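Local structure of Ddb_g0293866 (Dictyostelium discoideum, 5LW6) at residues E83-H88 with D92-K97. The protein probably binds ADP-ribose through the macrodomain described here, which forms the C-terminal part of a longer protein thought to sense DNA damage. Numbering follows the deposited sequence.
Sequences EYLHFH and DDIKLK
Ile94 fills the gap between Tyr84, Leu85 and His88 at the end of the helix. Ile94 CD1 is pressed against the base of His88, 3.5 Å from His88 CB, the two side chains crossing at about a right angle, and it also reaches the phenol oxygen of Tyr84. Ile94 CG2 meets the edge of the Tyr84 ring near its plane, 4.0 Å from Tyr84 CE2, and also touches Leu85 CD2 at 3.9 Å. A beta-branched residue suits this place because its two branches can reach three neighbours at once. Leu85 starts off to the flank, but with CG anti to its carbonyl carbon (chi1 -67°) it turns a methyl to the strand, where Leu85 CD2 and Leu96 CD1 meet tip to tip at 3.8 Å. No hydrogen bond spans the two segments; the interface is apolar and buried. Here helix 70-87 runs out before the chain turns into strand 95-101, the second strand of the beta-alpha-beta unit formed by strand 55-59, helix 70-87 and strand 95-101 in the mixed, mainly parallel sheet of the macrodomain. One helical turn on, the His88 ring turns its edge to one face of Tyr84, with His88 CD2 3.2 Å above the plane and offset toward the rim. Tyr84 OH bonds to Asp253 OD1 and His88 NE2 to Asp253 OD2, on helix 237-253, and His88 ND1 bonds to Glu91 OE1, so both aromatic residues can line an apolar contact while their heteroatoms remain satisfied. Replacing Tyr84 by an alanine would probably leave Asp253 OD1 without its hydroxyl partner and open a gap beside Ile94 CG2. The side turned from the helix is looser: Lys95 points away, its ammonium bonded to Gly142 O, and Asp92, before Ile94, is exposed, as suits charged residues outside the apolar layer, while Asp93 makes a salt bridge to Arg54.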
ATOM      1  N   GLU A  83     -13.885  -3.250  -5.844  1.00 10.55           N
ATOM      2  CA  GLU A  83     -14.332  -2.099  -6.544  1.00 10.77           C
ATOM      3  C   GLU A  83     -13.352  -1.716  -7.671  1.00 10.88           C
ATOM      4  O   GLU A  83     -13.763  -1.493  -8.832  1.00 10.89           O
ATOM      5  CB  GLU A  83     -14.543  -0.937  -5.598  1.00 11.08           C
ATOM      6  CG  GLU A  83     -15.036   0.371  -6.198  1.00 11.46           C
ATOM      7  CD  GLU A  83     -15.127   1.505  -5.169  1.00 13.47           C
ATOM      8  OE1 GLU A  83     -14.098   1.737  -4.467  1.00 14.24           O
ATOM      9  OE2 GLU A  83     -16.201   2.186  -5.048  1.00 15.04           O
ATOM     10  N   TYR A  84     -12.087  -1.663  -7.321  1.00 10.25           N
ATOM     11  CA  TYR A  84     -11.039  -1.328  -8.284  1.00  9.46           C
ATOM     12  C   TYR A  84     -10.961  -2.400  -9.371  1.00  9.45           C
ATOM     13  O   TYR A  84     -10.986  -2.079 -10.590  1.00 11.13           O
ATOM     14  CB  TYR A  84      -9.729  -1.213  -7.515  1.00  8.76           C
ATOM     15  CG  TYR A  84      -8.517  -0.905  -8.436  1.00  8.16           C
ATOM     16  CD1 TYR A  84      -8.268   0.409  -8.852  1.00  9.32           C
ATOM     17  CD2 TYR A  84      -7.689  -1.893  -8.893  1.00  9.91           C
ATOM     18  CE1 TYR A  84      -7.184   0.703  -9.678  1.00  9.70           C
ATOM     19  CE2 TYR A  84      -6.607  -1.617  -9.740  1.00 10.69           C
ATOM     20  CZ  TYR A  84      -6.376  -0.339 -10.153  1.00 10.76           C
ATOM     21  OH  TYR A  84      -5.300  -0.159 -11.022  1.00 11.94           O
ATOM     22  N   LEU A  85     -10.903  -3.680  -8.991  1.00 10.80           N
ATOM     23  CA  LEU A  85     -10.732  -4.762 -10.014  1.00 10.60           C
ATOM     24  C   LEU A  85     -11.944  -4.878 -10.962  1.00 11.29           C
ATOM     25  O   LEU A  85     -11.799  -5.148 -12.143  1.00 12.35           O
ATOM     26  CB  LEU A  85     -10.361  -6.066  -9.371  1.00 11.78           C
ATOM     27  CG  LEU A  85      -8.975  -6.116  -8.699  1.00 12.09           C
ATOM     28  CD1 LEU A  85      -8.810  -7.465  -7.983  1.00 14.37           C
ATOM     29  CD2 LEU A  85      -7.880  -5.946  -9.719  1.00 12.85           C
ATOM     30  N   HIS A  86     -13.140  -4.710 -10.440  1.00 12.54           N
ATOM     31  CA  HIS A  86     -14.356  -4.762 -11.273  1.00 15.64           C
ATOM     32  C   HIS A  86     -14.389  -3.624 -12.210  1.00 14.82           C
ATOM     33  O   HIS A  86     -14.746  -3.802 -13.370  1.00 15.18           O
ATOM     34  CB  HIS A  86     -15.608  -4.727 -10.385  1.00 17.97           C
ATOM     35  CG  HIS A  86     -15.883  -6.048  -9.734  1.00 25.42           C
ATOM     36  ND1 HIS A  86     -16.572  -6.179  -8.542  1.00 31.88           N
ATOM     37  CD2 HIS A  86     -15.526  -7.294 -10.094  1.00 33.06           C
ATOM     38  CE1 HIS A  86     -16.650  -7.459  -8.216  1.00 35.01           C
ATOM     39  NE2 HIS A  86     -15.996  -8.154  -9.128  1.00 32.41           N
ATOM     40  N   PHE A  87     -14.052  -2.437 -11.748  1.00 12.62           N
ATOM     41  CA  PHE A  87     -13.995  -1.284 -12.599  1.00 13.92           C
ATOM     42  C   PHE A  87     -13.036  -1.553 -13.770  1.00 15.78           C
ATOM     43  O   PHE A  87     -13.287  -1.093 -14.926  1.00 15.18           O
ATOM     44  CB  PHE A  87     -13.537  -0.083 -11.825  1.00 14.32           C
ATOM     45  CG  PHE A  87     -13.469   1.176 -12.590  1.00 17.00           C
ATOM     46  CD1 PHE A  87     -14.564   1.988 -12.699  1.00 18.28           C
ATOM     47  CD2 PHE A  87     -12.249   1.588 -13.200  1.00 16.80           C
ATOM     48  CE1 PHE A  87     -14.460   3.172 -13.433  1.00 20.39           C
ATOM     49  CE2 PHE A  87     -12.164   2.781 -13.913  1.00 19.74           C
ATOM     50  CZ  PHE A  87     -13.271   3.581 -13.995  1.00 19.50           C
ATOM     51  N   HIS A  88     -11.918  -2.209 -13.466  1.00 14.27           N
ATOM     52  CA  HIS A  88     -10.889  -2.529 -14.414  1.00 14.70           C
ATOM     53  C   HIS A  88     -10.973  -3.934 -14.948  1.00 14.76           C
ATOM     54  O   HIS A  88      -9.938  -4.560 -15.219  1.00 14.78           O
ATOM     55  CB  HIS A  88      -9.539  -2.346 -13.724  1.00 14.03           C
ATOM     56  CG  HIS A  88      -9.192  -0.927 -13.457  1.00 13.23           C
ATOM     57  ND1 HIS A  88      -8.985  -0.015 -14.449  1.00 14.97           N
ATOM     58  CD2 HIS A  88      -8.921  -0.276 -12.310  1.00 15.37           C
ATOM     59  CE1 HIS A  88      -8.591   1.147 -13.937  1.00 15.11           C
ATOM     60  NE2 HIS A  88      -8.584   1.023 -12.636  1.00 14.11           N
ATOM     61  N   ASP A  92      -5.517  -6.676 -18.090  1.00 19.99           N
ATOM     62  CA  ASP A  92      -4.687  -7.750 -17.570  1.00 21.63           C
ATOM     63  C   ASP A  92      -3.309  -7.303 -17.128  1.00 20.50           C
ATOM     64  O   ASP A  92      -2.576  -8.100 -16.670  1.00 19.37           O
ATOM     65  CB  ASP A  92      -4.522  -8.808 -18.675  1.00 28.74           C
ATOM     66  CG  ASP A  92      -5.872  -9.329 -19.206  1.00 39.52           C
ATOM     67  OD1 ASP A  92      -6.871  -9.296 -18.434  1.00 46.27           O
ATOM     68  OD2 ASP A  92      -5.912  -9.798 -20.400  1.00 45.66           O
ATOM     69  N   ASP A  93      -2.941  -6.009 -17.235  1.00 17.60           N
ATOM     70  CA  ASP A  93      -1.661  -5.565 -16.705  1.00 16.86           C
ATOM     71  C   ASP A  93      -1.626  -5.444 -15.161  1.00 16.38           C
ATOM     72  O   ASP A  93      -0.555  -5.343 -14.563  1.00 18.39           O
ATOM     73  CB  ASP A  93      -1.194  -4.224 -17.295  1.00 17.26           C
ATOM     74  CG  ASP A  93      -2.045  -3.081 -16.871  1.00 18.36           C
ATOM     75  OD1 ASP A  93      -3.242  -3.086 -17.224  1.00 17.78           O
ATOM     76  OD2 ASP A  93      -1.505  -2.145 -16.197  1.00 18.22           O
ATOM     77  N   ILE A  94      -2.805  -5.369 -14.561  1.00 14.27           N
ATOM     78  CA  ILE A  94      -2.968  -5.127 -13.167  1.00 12.11           C
ATOM     79  C   ILE A  94      -2.685  -6.394 -12.412  1.00 12.51           C
ATOM     80  O   ILE A  94      -3.156  -7.499 -12.723  1.00 11.54           O
ATOM     81  CB  ILE A  94      -4.419  -4.681 -12.892  1.00 12.59           C
ATOM     82  CG1 ILE A  94      -4.677  -3.305 -13.463  1.00 13.24           C
ATOM     83  CG2 ILE A  94      -4.632  -4.664 -11.408  1.00 13.17           C
ATOM     84  CD1 ILE A  94      -6.130  -2.902 -13.538  1.00 14.28           C
ATOM     85  N   LYS A  95      -1.833  -6.276 -11.407  1.00 12.55           N
ATOM     86  CA  LYS A  95      -1.521  -7.352 -10.502  1.00 14.71           C
ATOM     87  C   LYS A  95      -1.453  -6.746  -9.116  1.00 14.40           C
ATOM     88  O   LYS A  95      -0.680  -5.791  -8.888  1.00 15.60           O
ATOM     89  CB  LYS A  95      -0.192  -7.998 -10.903  1.00 18.63           C
ATOM     90  CG  LYS A  95       0.059  -9.260 -10.218  1.00 26.23           C
ATOM     91  CD  LYS A  95       1.113 -10.101 -10.992  1.00 32.72           C
ATOM     92  CE  LYS A  95       2.203  -9.293 -11.727  1.00 34.67           C
ATOM     93  NZ  LYS A  95       3.590  -9.434 -11.140  1.00 37.64           N
ATOM     94  N   LEU A  96      -2.249  -7.292  -8.208  1.00 11.94           N
ATOM     95  CA  LEU A  96      -2.315  -6.777  -6.823  1.00 11.16           C
ATOM     96  C   LEU A  96      -1.853  -7.870  -5.887  1.00 11.69           C
ATOM     97  O   LEU A  96      -2.349  -9.038  -5.974  1.00 12.53           O
ATOM     98  CB  LEU A  96      -3.738  -6.331  -6.456  1.00 11.23           C
ATOM     99  CG  LEU A  96      -4.374  -5.192  -7.243  1.00 11.28           C
ATOM    100  CD1 LEU A  96      -5.756  -4.857  -6.713  1.00 12.19           C
ATOM    101  CD2 LEU A  96      -3.489  -3.988  -7.279  1.00 11.53           C
ATOM    102  N   LYS A  97      -0.863  -7.575  -5.063  1.00 10.42           N
ATOM    103  CA  LYS A  97      -0.344  -8.515  -4.093  1.00 11.22           C
ATOM    104  C   LYS A  97      -0.395  -7.885  -2.767  1.00 12.34           C
ATOM    105  O   LYS A  97       0.347  -6.934  -2.484  1.00 12.13           O
ATOM    106  CB  LYS A  97       1.087  -8.962  -4.419  1.00 13.42           C
ATOM    107  CG  LYS A  97       1.137  -9.610  -5.808  1.00 14.60           C
ATOM    108  CD  LYS A  97       2.406 -10.420  -6.033  1.00 17.94           C
ATOM    109  CE  LYS A  97       2.395 -11.081  -7.421  1.00 23.24           C
ATOM    110  NZ  LYS A  97       3.720 -11.719  -7.630  1.00 27.32           N
TER